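Local coordinates for protein cellulose 1,4-beta-cellobiosidase (Thermobifida fusca, PDB 4JJJ) that probably hydrolyses cellulose to release cellobiose, this chain being the family 48 glycoside hydrolase catalytic domain of a longer, modular enzyme, at residues M146-F158 with T165-R177. The protein carries 1 engineered substitution. Sequence-based numbering, arbitrary orientation.
With ZN (zinc ion), chain B; BGC (beta-D-glucopyranose), chain D; BGC (beta-D-glucopyranose), chain C; BGC (beta-D-glucopyranose), chain E.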
# COMPACT_ATOMS: atom_id res chain seq x y z
N MET A 146 -1.22 -11.17 1.77
CA MET A 146 -2.13 -10.45 2.69
C MET A 146 -3.29 -9.81 1.97
O MET A 146 -3.10 -9.14 0.94
CB MET A 146 -1.37 -9.43 3.51
CG MET A 146 -0.26 -9.99 4.38
SD MET A 146 0.38 -8.76 5.56
CE MET A 146 1.77 -8.18 4.66
N HIS A 147 -4.49 -9.86 2.55
CA HIS A 147 -5.55 -8.94 2.18
C HIS A 147 -5.25 -7.56 2.77
O HIS A 147 -4.54 -7.43 3.76
CB HIS A 147 -6.89 -9.46 2.66
CG HIS A 147 -8.03 -8.52 2.42
ND1 HIS A 147 -8.48 -8.17 1.18
CD2 HIS A 147 -8.78 -7.79 3.30
CE1 HIS A 147 -9.45 -7.30 1.26
NE2 HIS A 147 -9.68 -7.06 2.54
N TRP A 148 -5.76 -6.49 2.16
CA TRP A 148 -5.22 -5.18 2.51
C TRP A 148 -5.79 -4.53 3.77
O TRP A 148 -5.11 -3.64 4.31
CB TRP A 148 -5.31 -4.20 1.31
CG TRP A 148 -6.55 -3.35 1.24
CD1 TRP A 148 -7.80 -3.66 0.73
CD2 TRP A 148 -6.66 -1.98 1.70
NE1 TRP A 148 -8.61 -2.58 0.85
CE2 TRP A 148 -7.98 -1.55 1.45
CE3 TRP A 148 -5.78 -1.08 2.32
CZ2 TRP A 148 -8.39 -0.24 1.73
CZ3 TRP A 148 -6.20 0.23 2.60
CH2 TRP A 148 -7.50 0.63 2.29
N LEU A 149 -7.00 -4.87 4.12
CA LEU A 149 -7.78 -4.06 5.11
C LEU A 149 -8.62 -4.98 5.99
O LEU A 149 -9.38 -5.89 5.52
CB LEU A 149 -8.80 -3.16 4.42
CG LEU A 149 -9.47 -2.07 5.23
CD1 LEU A 149 -8.53 -1.04 5.79
CD2 LEU A 149 -10.59 -1.52 4.40
N LEU A 150 -8.44 -4.79 7.31
CA LEU A 150 -9.27 -5.42 8.37
C LEU A 150 -9.96 -4.39 9.19
O LEU A 150 -9.50 -3.24 9.29
CB LEU A 150 -8.43 -6.25 9.31
CG LEU A 150 -7.61 -7.41 8.70
CD1 LEU A 150 -6.67 -7.96 9.76
CD2 LEU A 150 -8.51 -8.53 8.18
N ASP A 151 -11.04 -4.80 9.83
CA ASP A 151 -11.71 -4.01 10.85
C ASP A 151 -11.43 -4.67 12.21
O ASP A 151 -12.04 -5.65 12.50
CB ASP A 151 -13.19 -3.95 10.55
CG ASP A 151 -13.98 -3.14 11.54
OD1 ASP A 151 -13.44 -2.55 12.51
OD2 ASP A 151 -15.23 -2.90 11.24
N VAL A 152 -10.43 -4.16 12.91
CA VAL A 152 -9.88 -4.85 14.11
C VAL A 152 -10.88 -4.90 15.32
O VAL A 152 -10.97 -5.92 15.94
CB VAL A 152 -8.55 -4.21 14.50
CG1 VAL A 152 -7.94 -5.03 15.69
CG2 VAL A 152 -7.57 -4.25 13.36
N ASP A 153 -11.55 -3.80 15.57
CA ASP A 153 -12.54 -3.73 16.67
C ASP A 153 -13.95 -4.01 16.17
O ASP A 153 -14.91 -3.88 16.94
CB ASP A 153 -12.47 -2.37 17.31
CG ASP A 153 -11.21 -2.20 18.22
OD1 ASP A 153 -10.55 -3.20 18.49
OD2 ASP A 153 -10.96 -1.02 18.52
N ASN A 154 -14.15 -4.35 14.91
CA ASN A 154 -15.50 -4.58 14.37
C ASN A 154 -16.37 -3.36 14.51
O ASN A 154 -17.55 -3.44 14.84
CB ASN A 154 -16.17 -5.83 15.00
CG ASN A 154 -17.17 -6.51 14.03
OD1 ASN A 154 -16.93 -6.62 12.83
ND2 ASN A 154 -18.27 -7.10 14.58
N VAL A 155 -15.80 -2.20 14.23
CA VAL A 155 -16.58 -1.00 14.33
C VAL A 155 -17.70 -0.95 13.34
O VAL A 155 -18.78 -0.42 13.68
CB VAL A 155 -15.72 0.25 14.31
CG1 VAL A 155 -15.23 0.50 12.95
CG2 VAL A 155 -16.48 1.34 14.94
N TYR A 156 -17.54 -1.62 12.22
CA TYR A 156 -18.59 -1.65 11.20
C TYR A 156 -19.63 -2.78 11.40
O TYR A 156 -20.67 -2.76 10.75
CB TYR A 156 -18.01 -1.75 9.73
CG TYR A 156 -17.45 -0.47 9.20
CD1 TYR A 156 -16.11 -0.10 9.43
CD2 TYR A 156 -18.25 0.44 8.50
CE1 TYR A 156 -15.55 1.06 8.97
CE2 TYR A 156 -17.73 1.58 7.98
CZ TYR A 156 -16.38 1.92 8.21
OH TYR A 156 -15.86 3.07 7.73
N GLY A 157 -19.31 -3.76 12.21
CA GLY A 157 -20.27 -4.84 12.54
C GLY A 157 -20.36 -6.01 11.62
O GLY A 157 -21.37 -6.80 11.64
N PHE A 158 -19.43 -6.17 10.65
CA PHE A 158 -19.52 -7.25 9.72
C PHE A 158 -19.20 -8.60 10.25
O PHE A 158 -19.87 -9.57 9.89
CB PHE A 158 -18.68 -6.96 8.46
CG PHE A 158 -19.13 -5.75 7.69
CD1 PHE A 158 -20.38 -5.80 7.04
CD2 PHE A 158 -18.34 -4.62 7.55
CE1 PHE A 158 -20.82 -4.75 6.30
CE2 PHE A 158 -18.78 -3.56 6.79
CZ PHE A 158 -20.05 -3.61 6.18
N THR A 165 -19.82 -11.06 14.55
CA THR A 165 -19.01 -11.38 15.73
C THR A 165 -17.73 -10.61 15.80
O THR A 165 -17.27 -10.05 14.78
CB THR A 165 -18.69 -12.86 15.85
OG1 THR A 165 -17.86 -13.28 14.73
CG2 THR A 165 -20.00 -13.70 15.96
N ASP A 166 -17.12 -10.51 17.00
CA ASP A 166 -15.88 -9.76 17.10
C ASP A 166 -14.70 -10.62 17.54
O ASP A 166 -13.67 -10.11 17.95
CB ASP A 166 -16.03 -8.58 17.99
CG ASP A 166 -15.95 -8.95 19.40
OD1 ASP A 166 -15.35 -8.18 20.16
OD2 ASP A 166 -16.47 -10.02 19.72
N ASP A 167 -14.80 -11.91 17.27
CA ASP A 167 -13.76 -12.83 17.66
C ASP A 167 -12.45 -12.69 16.87
O ASP A 167 -11.42 -13.13 17.37
CB ASP A 167 -14.29 -14.26 17.61
CG ASP A 167 -15.52 -14.45 18.53
OD1 ASP A 167 -15.38 -14.46 19.73
OD2 ASP A 167 -16.62 -14.50 18.01
N ALA A 168 -12.49 -12.15 15.66
CA ALA A 168 -11.27 -11.94 14.88
C ALA A 168 -11.54 -10.59 14.14
O ALA A 168 -12.71 -10.22 13.90
CB ALA A 168 -11.07 -13.01 13.88
N PRO A 169 -10.50 -9.87 13.74
CA PRO A 169 -10.71 -8.79 12.84
C PRO A 169 -11.55 -9.17 11.61
O PRO A 169 -11.31 -10.28 11.05
CB PRO A 169 -9.25 -8.45 12.42
CG PRO A 169 -8.37 -8.88 13.58
CD PRO A 169 -9.06 -10.14 13.98
N ALA A 170 -12.45 -8.31 11.14
CA ALA A 170 -13.23 -8.63 9.95
C ALA A 170 -12.48 -8.32 8.65
O ALA A 170 -11.87 -7.23 8.56
CB ALA A 170 -14.53 -7.90 9.95
N TYR A 171 -12.61 -9.16 7.64
CA TYR A 171 -12.05 -8.81 6.30
C TYR A 171 -13.02 -7.94 5.62
O TYR A 171 -14.16 -8.34 5.38
CB TYR A 171 -11.84 -10.13 5.50
CG TYR A 171 -10.67 -10.96 5.89
CD1 TYR A 171 -10.78 -11.99 6.85
CD2 TYR A 171 -9.41 -10.81 5.29
CE1 TYR A 171 -9.66 -12.79 7.18
CE2 TYR A 171 -8.32 -11.58 5.63
CZ TYR A 171 -8.44 -12.60 6.58
OH TYR A 171 -7.33 -13.40 6.89
N ILE A 172 -12.62 -6.71 5.25
CA ILE A 172 -13.49 -5.77 4.65
C ILE A 172 -12.79 -5.09 3.46
O ILE A 172 -11.57 -5.23 3.29
CB ILE A 172 -13.89 -4.65 5.67
CG1 ILE A 172 -12.73 -4.00 6.38
CG2 ILE A 172 -14.82 -5.30 6.72
CD1 ILE A 172 -13.12 -2.64 6.94
N ASN A 173 -13.52 -4.34 2.68
CA ASN A 173 -12.95 -3.57 1.59
C ASN A 173 -13.78 -2.33 1.42
O ASN A 173 -14.88 -2.20 2.01
CB ASN A 173 -12.82 -4.42 0.32
CG ASN A 173 -11.94 -3.85 -0.71
OD1 ASN A 173 -11.10 -3.00 -0.49
ND2 ASN A 173 -12.12 -4.38 -1.92
N THR A 174 -13.23 -1.37 0.73
CA THR A 174 -13.84 -0.05 0.52
C THR A 174 -13.74 0.29 -0.98
O THR A 174 -14.73 0.17 -1.70
CB THR A 174 -13.20 0.99 1.39
OG1 THR A 174 -11.77 1.01 1.10
CG2 THR A 174 -13.44 0.75 2.90
N TYR A 175 -12.58 0.69 -1.49
CA TYR A 175 -12.47 1.09 -2.89
C TYR A 175 -12.95 0.04 -3.84
O TYR A 175 -12.50 -1.10 -3.83
CB TYR A 175 -10.99 1.46 -3.18
CG TYR A 175 -10.45 2.47 -2.24
CD1 TYR A 175 -10.75 3.77 -2.37
CD2 TYR A 175 -9.63 2.06 -1.21
CE1 TYR A 175 -10.35 4.71 -1.41
CE2 TYR A 175 -9.19 2.95 -0.24
CZ TYR A 175 -9.50 4.27 -0.36
OH TYR A 175 -9.08 5.28 0.50
N GLN A 176 -13.85 0.51 -4.73
CA GLN A 176 -14.46 -0.32 -5.76
C GLN A 176 -14.82 0.43 -7.05
O GLN A 176 -15.02 -0.23 -8.11
CB GLN A 176 -15.76 -1.05 -5.37
CG GLN A 176 -15.70 -2.03 -4.27
CD GLN A 176 -15.17 -3.36 -4.72
OE1 GLN A 176 -15.92 -4.24 -5.29
NE2 GLN A 176 -13.89 -3.57 -4.52
N ARG A 177 -14.84 1.72 -7.03
CA ARG A 177 -15.56 2.50 -8.12
C ARG A 177 -14.68 3.46 -8.84
O ARG A 177 -15.05 4.56 -9.26
CB ARG A 177 -16.86 3.16 -7.55
CG ARG A 177 -17.83 2.05 -7.07
CD ARG A 177 -19.17 2.57 -6.57
NE ARG A 177 -19.05 3.38 -5.41
CZ ARG A 177 -20.04 3.99 -4.77
NH1 ARG A 177 -21.26 3.85 -5.26
NH2 ARG A 177 -19.83 4.67 -3.65
ZN ZN B . -11.28 0.63 18.67
C2 BGC D . -5.04 1.52 -1.85
C3 BGC D . -6.40 1.04 -2.35
C4 BGC D . -6.30 -0.40 -2.73
C5 BGC D . -5.77 -1.30 -1.65
C6 BGC D . -5.62 -2.76 -2.04
C1 BGC D . -4.54 0.52 -0.85
O1 BGC D . -3.21 0.90 -0.43
O2 BGC D . -5.07 2.85 -1.30
O3 BGC D . -6.71 1.83 -3.53
O4 BGC D . -7.71 -0.78 -2.87
O5 BGC D . -4.46 -0.81 -1.30
O6 BGC D . -4.78 -2.84 -3.23
C2 BGC C . -9.30 -2.49 -3.64
C3 BGC C . -9.67 -3.29 -4.84
C4 BGC C . -9.83 -2.43 -6.11
C5 BGC C . -8.55 -1.56 -6.20
C6 BGC C . -8.64 -0.71 -7.46
C1 BGC C . -8.07 -1.66 -3.95
O2 BGC C . -9.09 -3.33 -2.53
O3 BGC C . -10.81 -3.99 -4.50
O4 BGC C . -9.83 -3.25 -7.30
O5 BGC C . -8.31 -0.77 -5.03
O6 BGC C . -9.55 0.37 -7.18
C2 BGC E . -10.90 -4.18 -9.18
C3 BGC E . -12.13 -4.91 -9.67
C4 BGC E . -12.52 -6.07 -8.77
C5 BGC E . -12.55 -5.66 -7.32
C6 BGC E . -12.73 -6.75 -6.33
C1 BGC E . -11.09 -3.80 -7.69
O2 BGC E . -10.58 -3.03 -9.96
O3 BGC E . -11.92 -5.38 -11.02
O4 BGC E . -13.87 -6.45 -9.19
O5 BGC E . -11.31 -4.99 -6.94
O6 BGC E . -12.86 -6.26 -5.01
O HOH W 1 -12.86 -7.94 16.55
O HOH W 2 -14.74 -4.87 19.49
O HOH W 3 -11.36 1.66 20.57
O HOH W 4 -12.95 1.31 17.65
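Trp148 reaches across to Asn173 with the edge of its indole: NE1 donates to Asn173 OD1 over 2.9 Å. OD1 lies near the indole plane, while NE1 approaches it tilted from the amide plane, the two planes being 79° apart. The same OD1 accepts from O2 of the chain C glucose, and Asn173 ND2 donates to O3 of that sugar, so the amide is gripped from both ends. C5 of the chain D glucose lies 3.5 Å above the indole plane, offset toward the rim, and Leu149 CB backs the opposite face over its centre. Farther along the rim, Trp148 CH2 meets the edge of the Tyr175 ring at CE2, 3.8 Å away. With an alanine here instead of Trp148, the chain D sugar is likely to lose the flat surface beside it and Asn173 OD1 one donor, its amide then held mainly by the chain C sugar.

Next door, His147 aims NE2 straight at Ile172 O (2.7 Å, 171°); its CG, swung anti to the backbone N (chi1 175°), carries the imidazole over to the other strand. Leu150 and Tyr171 run side by side, the leucine CD2 sitting over the phenol face, 3.9 Å from its centroid. Ile172 wedges CD1 against Leu149 CD2 and Asp151 CB, and turns CG2 to Phe158 CD2. Paired backbone bonds join Asp151 and Ala170, and the Asp151 carboxylate gathers the backbone N-H groups of Val155 (to OD1) and Tyr156 (to OD2, on its syn lone pair).

These two central strands of a four-stranded antiparallel sheet thus connect a zinc site, where Asp153 and His46 bind the metal, to the glycan pocket lined by Trp148, Asn173 and Tyr175, where aromatic rings and an amide meet glucose units, as is common in cellulases.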